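Local structure of TOXN (Pectobacterium atrosepticum, 2XDB) at residues E63-F69 against K127-K131. The protein acts as the toxic endoribonuclease of a type III toxin-antitoxin system, cutting RNA within AAA(U/G) sequences, and is bound by repeats of the ToxI antitoxin RNA. Residues are numbered along the deposited sequence; the frame is centred on the assembly and turned at random.
Sequences ESSLSCF and KIASK. With nucleotides of chain B.
Lys131 reaches from helix 125-140 to segment 63-69, a loop running into strand 69-73, and ties two of its carbonyls together with one ammonium group. NZ donates to Glu63 O at 2.8 Å, lying in that carbonyl's plane with a C=O...N angle of 155°, and to Ser65 O at 2.7 Å, where it stands 42° above the plane. The chain runs extended to CE and bends only at its last torsion (chi4 -80°), which turns NZ in between the two oxygens. On the way its CB and CG pass Leu66 CD1, and CE comes near the edge of the Phe69 ring at CD1.

The close apolar part lies around Phe69, whose side chain leaves the start of strand 69-73 with CG anti to the backbone N, which carries the ring to the helix. Ile128 CG1 sits over one ring face, 3.9 Å from the centroid, in a CH-pi contact, and Ile128 also touches Ile84 of strand 80-91. Phe69 and Ile128 are buried, whereas Lys127 and Glu63 lie on the solvent side: Lys127 meets the ring edge through its aliphatic chain, CD 3.7 Å from Phe69 CE1, while its NZ stays 5.3 Å from Glu63 OE1, too far for a salt bridge, though the opposite charges may attract weakly.

The same loop also meets the ToxI RNA, at two nucleotides. Glu63 N makes a nearly straight bond to OP1 of U16 of chain B, and Ser64 O accepts from N6 of A5 of chain B. Ser65 OG donates to OP1 of the A5 phosphate at 2.6 Å and accepts from Ser67 N, closing an ST turn. With Lys131 NZ holding the carbonyls of Glu63 and Ser65, this is an RNA-binding loop of a ToxN/AbiQ-family toxin, braced by a helix and gripping antitoxin through backbone and serine groups.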
loop_
_atom_site.group_PDB
_atom_site.type_symbol
_atom_site.label_atom_id
_atom_site.label_comp_id
_atom_site.label_asym_id
_atom_site.label_seq_id
_atom_site.Cartn_x
_atom_site.Cartn_y
_atom_site.Cartn_z
ATOM N N GLU A 63 8.940 -12.248 8.946
ATOM C CA GLU A 63 7.587 -12.604 8.551
ATOM C C GLU A 63 6.563 -12.056 9.526
ATOM O O GLU A 63 5.469 -11.678 9.126
ATOM C CB GLU A 63 7.433 -14.112 8.500
ATOM C CG GLU A 63 8.194 -14.765 7.375
ATOM C CD GLU A 63 7.380 -14.828 6.110
ATOM O OE1 GLU A 63 6.394 -14.060 6.013
ATOM O OE2 GLU A 63 7.721 -15.647 5.225
ATOM N N SER A 64 6.915 -12.016 10.809
ATOM C CA SER A 64 5.946 -11.674 11.844
ATOM C C SER A 64 5.643 -10.176 11.883
ATOM O O SER A 64 4.804 -9.729 12.674
ATOM C CB SER A 64 6.398 -12.187 13.227
ATOM O OG SER A 64 6.951 -11.152 14.042
ATOM N N SER A 65 6.307 -9.417 11.013
ATOM C CA SER A 65 6.238 -7.955 11.052
ATOM C C SER A 65 4.900 -7.372 10.657
ATOM O O SER A 65 4.263 -7.818 9.696
ATOM C CB SER A 65 7.297 -7.318 10.163
ATOM O OG SER A 65 7.170 -5.911 10.235
ATOM N N LEU A 66 4.503 -6.348 11.405
ATOM C CA LEU A 66 3.240 -5.655 11.193
ATOM C C LEU A 66 3.377 -4.478 10.211
ATOM O O LEU A 66 2.399 -4.069 9.590
ATOM C CB LEU A 66 2.710 -5.150 12.537
ATOM C CG LEU A 66 1.394 -5.749 13.009
ATOM C CD1 LEU A 66 0.922 -6.772 12.006
ATOM C CD2 LEU A 66 1.543 -6.360 14.380
ATOM N N SER A 67 4.586 -3.941 10.080
ATOM C CA SER A 67 4.834 -2.770 9.247
ATOM C C SER A 67 4.913 -3.103 7.760
ATOM O O SER A 67 4.540 -2.307 6.901
ATOM C CB SER A 67 6.146 -2.122 9.666
ATOM O OG SER A 67 6.227 -2.066 11.075
ATOM N N CYS A 68 5.409 -4.292 7.469
ATOM C CA CYS A 68 5.779 -4.666 6.119
ATOM C C CYS A 68 5.300 -6.072 5.853
ATOM O O CYS A 68 5.401 -6.940 6.709
ATOM C CB CYS A 68 7.312 -4.645 5.981
ATOM S SG CYS A 68 8.065 -3.080 6.464
ATOM N N PHE A 69 4.792 -6.308 4.659
ATOM C CA PHE A 69 4.599 -7.666 4.216
ATOM C C PHE A 69 5.485 -7.891 2.995
ATOM O O PHE A 69 5.253 -7.293 1.940
ATOM C CB PHE A 69 3.127 -7.917 3.898
ATOM C CG PHE A 69 2.843 -9.309 3.429
ATOM C CD1 PHE A 69 2.742 -10.348 4.334
ATOM C CD2 PHE A 69 2.689 -9.583 2.083
ATOM C CE1 PHE A 69 2.488 -11.639 3.902
ATOM C CE2 PHE A 69 2.424 -10.869 1.645
ATOM C CZ PHE A 69 2.326 -11.900 2.555
ATOM N N LYS A 127 -3.741 -13.027 5.336
ATOM C CA LYS A 127 -2.621 -12.627 6.162
ATOM C C LYS A 127 -2.443 -11.116 6.071
ATOM O O LYS A 127 -2.278 -10.435 7.082
ATOM C CB LYS A 127 -1.361 -13.340 5.705
ATOM C CG LYS A 127 -0.185 -13.101 6.595
ATOM C CD LYS A 127 0.934 -14.073 6.270
ATOM C CE LYS A 127 0.455 -15.509 6.308
ATOM N NZ LYS A 127 1.610 -16.425 6.152
ATOM N N ILE A 128 -2.512 -10.592 4.852
ATOM C CA ILE A 128 -2.324 -9.171 4.631
ATOM C C ILE A 128 -3.379 -8.327 5.332
ATOM O O ILE A 128 -3.053 -7.342 5.986
ATOM C CB ILE A 128 -2.300 -8.830 3.148
ATOM C CG1 ILE A 128 -1.054 -9.435 2.496
ATOM C CG2 ILE A 128 -2.323 -7.317 2.975
ATOM C CD1 ILE A 128 -1.106 -9.470 0.963
ATOM N N ALA A 129 -4.642 -8.719 5.209
ATOM C CA ALA A 129 -5.720 -7.980 5.853
ATOM C C ALA A 129 -5.611 -8.057 7.371
ATOM O O ALA A 129 -5.925 -7.113 8.082
ATOM C CB ALA A 129 -7.079 -8.494 5.381
ATOM N N SER A 130 -5.159 -9.196 7.869
ATOM C CA SER A 130 -5.076 -9.383 9.302
ATOM C C SER A 130 -3.952 -8.543 9.889
ATOM O O SER A 130 -4.093 -7.970 10.962
ATOM C CB SER A 130 -4.878 -10.850 9.630
ATOM O OG SER A 130 -4.437 -10.980 10.967
ATOM N N LYS A 131 -2.833 -8.458 9.182
ATOM C CA LYS A 131 -1.755 -7.585 9.624
ATOM C C LYS A 131 -2.200 -6.129 9.609
ATOM O O LYS A 131 -1.841 -5.370 10.497
ATOM C CB LYS A 131 -0.519 -7.760 8.758
ATOM C CG LYS A 131 0.240 -9.035 9.024
ATOM C CD LYS A 131 1.276 -9.266 7.953
ATOM C CE LYS A 131 2.066 -10.521 8.226
ATOM N NZ LYS A 131 3.101 -10.226 9.231
ATOM P P A B 5 9.733 -3.371 12.003
ATOM O OP1 A B 5 9.144 -4.464 11.192
ATOM O OP2 A B 5 9.564 -1.966 11.565
ATOM O "O5'" A B 5 9.268 -3.537 13.513
ATOM C "C5'" A B 5 9.858 -2.847 14.603
ATOM C "C4'" A B 5 8.804 -2.412 15.593
ATOM O "O4'" A B 5 7.485 -2.519 14.994
ATOM C "C3'" A B 5 8.696 -3.227 16.868
ATOM O "O3'" A B 5 9.642 -2.830 17.838
ATOM C "C2'" A B 5 7.268 -2.955 17.308
ATOM O "O2'" A B 5 7.183 -1.654 17.878
ATOM C "C1'" A B 5 6.546 -2.926 15.962
ATOM N N9 A B 5 6.018 -4.244 15.549
ATOM C C8 A B 5 6.278 -4.901 14.370
ATOM N N7 A B 5 5.662 -6.051 14.242
ATOM C C5 A B 5 4.933 -6.157 15.416
ATOM C C6 A B 5 4.067 -7.155 15.886
ATOM N N6 A B 5 3.785 -8.274 15.202
ATOM N N1 A B 5 3.496 -6.951 17.094
ATOM C C2 A B 5 3.778 -5.831 17.768
ATOM N N3 A B 5 4.574 -4.823 17.432
ATOM C C4 A B 5 5.130 -5.051 16.229
ATOM P P U B 16 11.501 -15.104 10.041
ATOM O OP1 U B 16 10.973 -14.284 8.927
ATOM O OP2 U B 16 11.717 -14.429 11.343
ATOM O "O5'" U B 16 10.659 -16.440 10.199
ATOM C "C5'" U B 16 10.600 -17.423 9.177
ATOM C "C4'" U B 16 9.944 -18.681 9.684
ATOM O "O4'" U B 16 10.809 -19.283 10.675
ATOM C "C3'" U B 16 8.620 -18.504 10.421
ATOM O "O3'" U B 16 7.501 -18.407 9.561
ATOM C "C2'" U B 16 8.574 -19.741 11.296
ATOM O "O2'" U B 16 8.259 -20.870 10.503
ATOM C "C1'" U B 16 10.037 -19.864 11.702
ATOM N N1 U B 16 10.313 -19.159 12.968
ATOM C C2 U B 16 10.003 -19.827 14.129
ATOM O O2 U B 16 9.521 -20.939 14.101
ATOM N N3 U B 16 10.272 -19.148 15.297
ATOM C C4 U B 16 10.823 -17.884 15.410
ATOM O O4 U B 16 11.020 -17.388 16.523
ATOM C C5 U B 16 11.117 -17.260 14.154
ATOM C C6 U B 16 10.859 -17.898 13.003
#